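Putative exported protein (PDB 3FZX) is of unknown function but binds calcium ions and probably serves as an exported lipid-binding protein. Local coordinates at residues A[17-28]-A[207-218]. Numbering follows the deposited sequence.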
loop_
_atom_site.group_PDB
_atom_site.type_symbol
_atom_site.label_atom_id
_atom_site.label_comp_id
_atom_site.label_asym_id
_atom_site.label_seq_id
_atom_site.Cartn_x
_atom_site.Cartn_y
_atom_site.Cartn_z
ATOM N N GLU A 17 13.776 16.563 -7.608
ATOM C CA GLU A 17 13.328 16.439 -9.010
ATOM C C GLU A 17 11.807 16.553 -9.076
ATOM O O GLU A 17 11.127 16.073 -8.173
ATOM C CB GLU A 17 13.791 15.115 -9.644
ATOM C CG GLU A 17 13.341 14.943 -11.097
ATOM C CD GLU A 17 13.961 13.766 -11.799
ATOM O OE1 GLU A 17 14.786 13.044 -11.189
ATOM O OE2 GLU A 17 13.610 13.567 -12.981
ATOM N N GLN A 18 11.302 17.159 -10.152
ATOM C CA GLN A 18 9.879 17.484 -10.317
ATOM C C GLN A 18 9.378 17.107 -11.717
ATOM O O GLN A 18 9.971 17.496 -12.703
ATOM C CB GLN A 18 9.701 18.980 -10.075
ATOM C CG GLN A 18 8.411 19.337 -9.431
ATOM C CD GLN A 18 8.388 20.773 -8.979
ATOM O OE1 GLN A 18 7.753 21.620 -9.609
ATOM N NE2 GLN A 18 9.099 21.063 -7.893
ATOM N N ILE A 19 8.326 16.301 -11.783
ATOM C CA ILE A 19 7.753 15.793 -13.030
ATOM C C ILE A 19 6.337 16.335 -13.108
ATOM O O ILE A 19 5.610 16.276 -12.110
ATOM C CB ILE A 19 7.645 14.232 -13.039
ATOM C CG1 ILE A 19 9.029 13.574 -13.001
ATOM C CG2 ILE A 19 6.901 13.714 -14.264
ATOM C CD1 ILE A 19 9.959 14.053 -13.993
ATOM N N THR A 20 5.957 16.872 -14.271
ATOM C CA THR A 20 4.611 17.370 -14.511
ATOM C C THR A 20 3.999 16.574 -15.631
ATOM O O THR A 20 4.636 16.366 -16.653
ATOM C CB THR A 20 4.635 18.826 -14.907
ATOM O OG1 THR A 20 5.327 19.540 -13.891
ATOM C CG2 THR A 20 3.198 19.404 -15.079
ATOM N N ARG A 21 2.761 16.123 -15.423
ATOM C CA ARG A 21 2.008 15.441 -16.448
ATOM C C ARG A 21 0.647 16.164 -16.621
ATOM O O ARG A 21 -0.019 16.513 -15.641
ATOM C CB ARG A 21 1.834 13.975 -16.062
ATOM C CG ARG A 21 1.491 13.110 -17.257
ATOM C CD ARG A 21 1.761 11.626 -17.089
ATOM N NE ARG A 21 0.680 10.994 -16.335
ATOM C CZ ARG A 21 0.755 10.556 -15.086
ATOM N NH1 ARG A 21 1.893 10.627 -14.407
ATOM N NH2 ARG A 21 -0.323 10.017 -14.518
ATOM N N ASN A 22 0.262 16.408 -17.869
ATOM C CA ASN A 22 -0.995 17.081 -18.195
ATOM C C ASN A 22 -2.074 16.057 -18.535
ATOM O O ASN A 22 -1.763 15.023 -19.149
ATOM C CB ASN A 22 -0.806 18.058 -19.376
ATOM C CG ASN A 22 -0.123 19.343 -18.964
ATOM O OD1 ASN A 22 0.229 19.537 -17.805
ATOM N ND2 ASN A 22 0.049 20.234 -19.910
ATOM N N CYS A 23 -3.328 16.370 -18.159
ATOM C CA CYS A 23 -4.498 15.513 -18.428
ATOM C C CYS A 23 -5.446 16.188 -19.370
ATOM O O CYS A 23 -5.746 17.365 -19.171
ATOM C CB CYS A 23 -5.251 15.238 -17.133
ATOM S SG CYS A 23 -4.149 14.478 -15.913
ATOM N N TYR A 24 -5.944 15.422 -20.347
ATOM C CA TYR A 24 -6.780 15.937 -21.423
ATOM C C TYR A 24 -8.084 15.144 -21.618
ATOM O O TYR A 24 -8.122 13.931 -21.370
ATOM C CB TYR A 24 -6.004 15.911 -22.766
ATOM C CG TYR A 24 -4.672 16.625 -22.714
ATOM C CD1 TYR A 24 -4.588 17.996 -22.960
ATOM C CD2 TYR A 24 -3.483 15.922 -22.429
ATOM C CE1 TYR A 24 -3.357 18.668 -22.889
ATOM C CE2 TYR A 24 -2.263 16.575 -22.376
ATOM C CZ TYR A 24 -2.205 17.954 -22.603
ATOM O OH TYR A 24 -1.017 18.636 -22.514
ATOM N N THR A 25 -9.123 15.854 -22.103
ATOM C CA THR A 25 -10.345 15.249 -22.604
ATOM C C THR A 25 -9.990 14.618 -23.948
ATOM O O THR A 25 -8.937 14.937 -24.573
ATOM C CB THR A 25 -11.526 16.284 -22.822
ATOM O OG1 THR A 25 -11.305 17.110 -23.996
ATOM C CG2 THR A 25 -11.755 17.157 -21.600
ATOM N N ALA A 26 -10.878 13.746 -24.410
ATOM C CA ALA A 26 -10.750 13.103 -25.718
ATOM C C ALA A 26 -10.639 14.112 -26.840
ATOM O O ALA A 26 -10.171 13.766 -27.899
ATOM C CB ALA A 26 -11.960 12.185 -25.995
ATOM N N ASP A 27 -11.124 15.336 -26.631
ATOM C CA ASP A 27 -10.991 16.415 -27.624
ATOM C C ASP A 27 -9.759 17.317 -27.468
ATOM O O ASP A 27 -9.653 18.349 -28.130
ATOM C CB ASP A 27 -12.287 17.231 -27.674
ATOM C CG ASP A 27 -13.399 16.487 -28.396
ATOM O OD1 ASP A 27 -13.091 15.642 -29.273
ATOM O OD2 ASP A 27 -14.583 16.737 -28.084
ATOM N N GLY A 28 -8.830 16.899 -26.617
ATOM C CA GLY A 28 -7.540 17.551 -26.466
ATOM C C GLY A 28 -7.499 18.745 -25.531
ATOM O O GLY A 28 -6.472 19.442 -25.453
ATOM N N LEU A 207 -12.290 6.881 -27.090
ATOM C CA LEU A 207 -11.370 7.602 -26.222
ATOM C C LEU A 207 -12.121 8.476 -25.214
ATOM O O LEU A 207 -12.984 9.259 -25.572
ATOM C CB LEU A 207 -10.389 8.439 -27.056
ATOM C CG LEU A 207 -9.283 9.218 -26.306
ATOM C CD1 LEU A 207 -8.385 8.279 -25.529
ATOM C CD2 LEU A 207 -8.450 10.092 -27.282
ATOM N N GLN A 208 -11.806 8.300 -23.943
ATOM C CA GLN A 208 -12.389 9.067 -22.858
ATOM C C GLN A 208 -11.440 10.163 -22.371
ATOM O O GLN A 208 -11.876 11.231 -21.970
ATOM C CB GLN A 208 -12.701 8.118 -21.708
ATOM C CG GLN A 208 -13.626 6.991 -22.134
ATOM C CD GLN A 208 -14.987 7.525 -22.533
ATOM O OE1 GLN A 208 -15.418 7.405 -23.684
ATOM N NE2 GLN A 208 -15.642 8.180 -21.585
ATOM N N SER A 209 -10.140 9.910 -22.422
ATOM C CA SER A 209 -9.177 10.841 -21.865
ATOM C C SER A 209 -7.779 10.317 -22.098
ATOM O O SER A 209 -7.579 9.169 -22.559
ATOM C CB SER A 209 -9.387 11.019 -20.356
ATOM O OG SER A 209 -9.484 9.756 -19.710
ATOM N N TYR A 210 -6.814 11.179 -21.821
ATOM C CA TYR A 210 -5.434 10.787 -21.907
ATOM C C TYR A 210 -4.559 11.785 -21.160
ATOM O O TYR A 210 -4.982 12.935 -20.879
ATOM C CB TYR A 210 -5.005 10.628 -23.358
ATOM C CG TYR A 210 -5.004 11.890 -24.179
ATOM C CD1 TYR A 210 -6.170 12.335 -24.790
ATOM C CD2 TYR A 210 -3.828 12.611 -24.392
ATOM C CE1 TYR A 210 -6.180 13.456 -25.550
ATOM C CE2 TYR A 210 -3.827 13.770 -25.171
ATOM C CZ TYR A 210 -5.017 14.167 -25.738
ATOM O OH TYR A 210 -5.086 15.278 -26.483
ATOM N N SER A 211 -3.359 11.333 -20.819
ATOM C CA SER A 211 -2.380 12.175 -20.171
ATOM C C SER A 211 -1.021 11.978 -20.836
ATOM O O SER A 211 -0.743 10.916 -21.399
ATOM C CB SER A 211 -2.338 11.869 -18.672
ATOM O OG SER A 211 -1.653 10.664 -18.410
ATOM N N VAL A 212 -0.198 13.031 -20.808
ATOM C CA VAL A 212 1.112 13.056 -21.443
ATOM C C VAL A 212 2.090 13.815 -20.539
ATOM O O VAL A 212 1.776 14.880 -19.999
ATOM C CB VAL A 212 1.067 13.778 -22.828
ATOM C CG1 VAL A 212 2.408 13.647 -23.561
ATOM C CG2 VAL A 212 -0.075 13.229 -23.696
ATOM N N LEU A 213 3.275 13.250 -20.371
ATOM C CA LEU A 213 4.379 13.898 -19.672
ATOM C C LEU A 213 4.618 15.263 -20.300
ATOM O O LEU A 213 4.746 15.384 -21.514
ATOM C CB LEU A 213 5.648 13.044 -19.799
ATOM C CG LEU A 213 6.922 13.568 -19.106
ATOM C CD1 LEU A 213 6.737 13.669 -17.625
ATOM C CD2 LEU A 213 8.102 12.672 -19.501
ATOM N N GLU A 214 4.668 16.285 -19.460
ATOM C CA GLU A 214 4.789 17.660 -19.898
ATOM C C GLU A 214 6.154 18.280 -19.558
ATOM O O GLU A 214 6.676 19.058 -20.335
ATOM C CB GLU A 214 3.645 18.476 -19.252
ATOM C CG GLU A 214 3.679 19.995 -19.464
ATOM C CD GLU A 214 3.487 20.416 -20.898
ATOM O OE1 GLU A 214 3.054 19.575 -21.703
ATOM O OE2 GLU A 214 3.712 21.605 -21.214
ATOM N N ARG A 215 6.722 17.960 -18.400
ATOM C CA ARG A 215 7.966 18.598 -17.983
ATOM C C ARG A 215 8.737 17.765 -16.944
ATOM O O ARG A 215 8.125 17.150 -16.067
ATOM C CB ARG A 215 7.627 19.978 -17.383
ATOM C CG ARG A 215 8.821 20.861 -17.068
ATOM C CD ARG A 215 8.445 22.101 -16.264
ATOM N NE ARG A 215 9.651 22.841 -15.865
ATOM C CZ ARG A 215 9.696 23.903 -15.046
ATOM N NH1 ARG A 215 8.589 24.405 -14.498
ATOM N NH2 ARG A 215 10.872 24.471 -14.766
ATOM N N ILE A 216 10.071 17.762 -17.080
ATOM C CA ILE A 216 11.004 17.198 -16.121
ATOM C C ILE A 216 11.909 18.350 -15.674
ATOM O O ILE A 216 12.511 19.001 -16.506
ATOM C CB ILE A 216 11.868 16.092 -16.774
ATOM C CG1 ILE A 216 10.999 14.888 -17.189
ATOM C CG2 ILE A 216 12.946 15.611 -15.808
ATOM C CD1 ILE A 216 11.682 13.916 -18.149
ATOM N N LYS A 217 11.969 18.629 -14.378
ATOM C CA LYS A 217 12.830 19.676 -13.808
ATOM C C LYS A 217 13.705 18.968 -12.770
ATOM O O LYS A 217 13.200 18.532 -11.720
ATOM C CB LYS A 217 11.991 20.770 -13.136
ATOM C CG LYS A 217 12.793 21.962 -12.576
ATOM C CD LYS A 217 11.965 22.773 -11.582
ATOM C CE LYS A 217 12.714 24.011 -11.075
ATOM N NZ LYS A 217 11.983 24.725 -9.968
ATOM N N LYS A 218 14.984 18.793 -13.093
ATOM C CA LYS A 218 15.948 18.194 -12.187
ATOM C C LYS A 218 16.690 19.329 -11.499
ATOM O O LYS A 218 16.157 19.985 -10.587
ATOM C CB LYS A 218 16.931 17.304 -12.940
ATOM C CG LYS A 218 16.280 16.189 -13.676
ATOM C CD LYS A 218 17.308 15.301 -14.280
ATOM C CE LYS A 218 16.652 14.127 -14.947
ATOM N NZ LYS A 218 17.676 13.191 -15.461
ATOM O OXT LYS A 218 17.832 19.634 -11.843
HETATM O O HOH W 1 8.137 19.501 -13.831
#
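Tyr24 lays its CB over one face of the Tyr210 ring, 3.8 Å from the ring centroid, a CH-pi contact. The ring planes meet at 24°, and the offset between them leaves little face-to-face overlap; Tyr24 CD2 meets Tyr210 CE2 at 3.5 Å. Tyr210 reaches this place because its CG stands between backbone N and carbonyl carbon (chi1 65°), which carries the phenol across Tyr24 until its OH meets Gly28 CA. The Tyr24 hydroxyl accepts a hydrogen bond from Asn22 ND2, in the plane of that amide, which lies nearly parallel to the Glu214 carboxylate, one flat group offset over the other. On the opposite face of the sheet, Arg21 bends at its third torsion and gives NE to Ser211 OG (3.1 Å), in the guanidinium plane; Asp84 forms a salt bridge with NH1, and Ser198 bonds the serine. Ile19 packs tightly, CG2 on Leu213 CD1 (3.4 Å) and CD1 on Ile216 CG1. The register slips by one at a classic beta bulge, where Glu214 N and Arg215 N both donate to Thr20 O from the same side of its plane, at 2.8 and 3.2 Å. Antiparallel backbone hydrogen bonds, such as Gln18 with Lys217 and Asn22 with Val212, join strand 18-25 to 207-217 and close the barrel, first strand to last, with strands 30-44 and 194-202 flanking the pair and helix 89-94 touching Cys23 and Ser209.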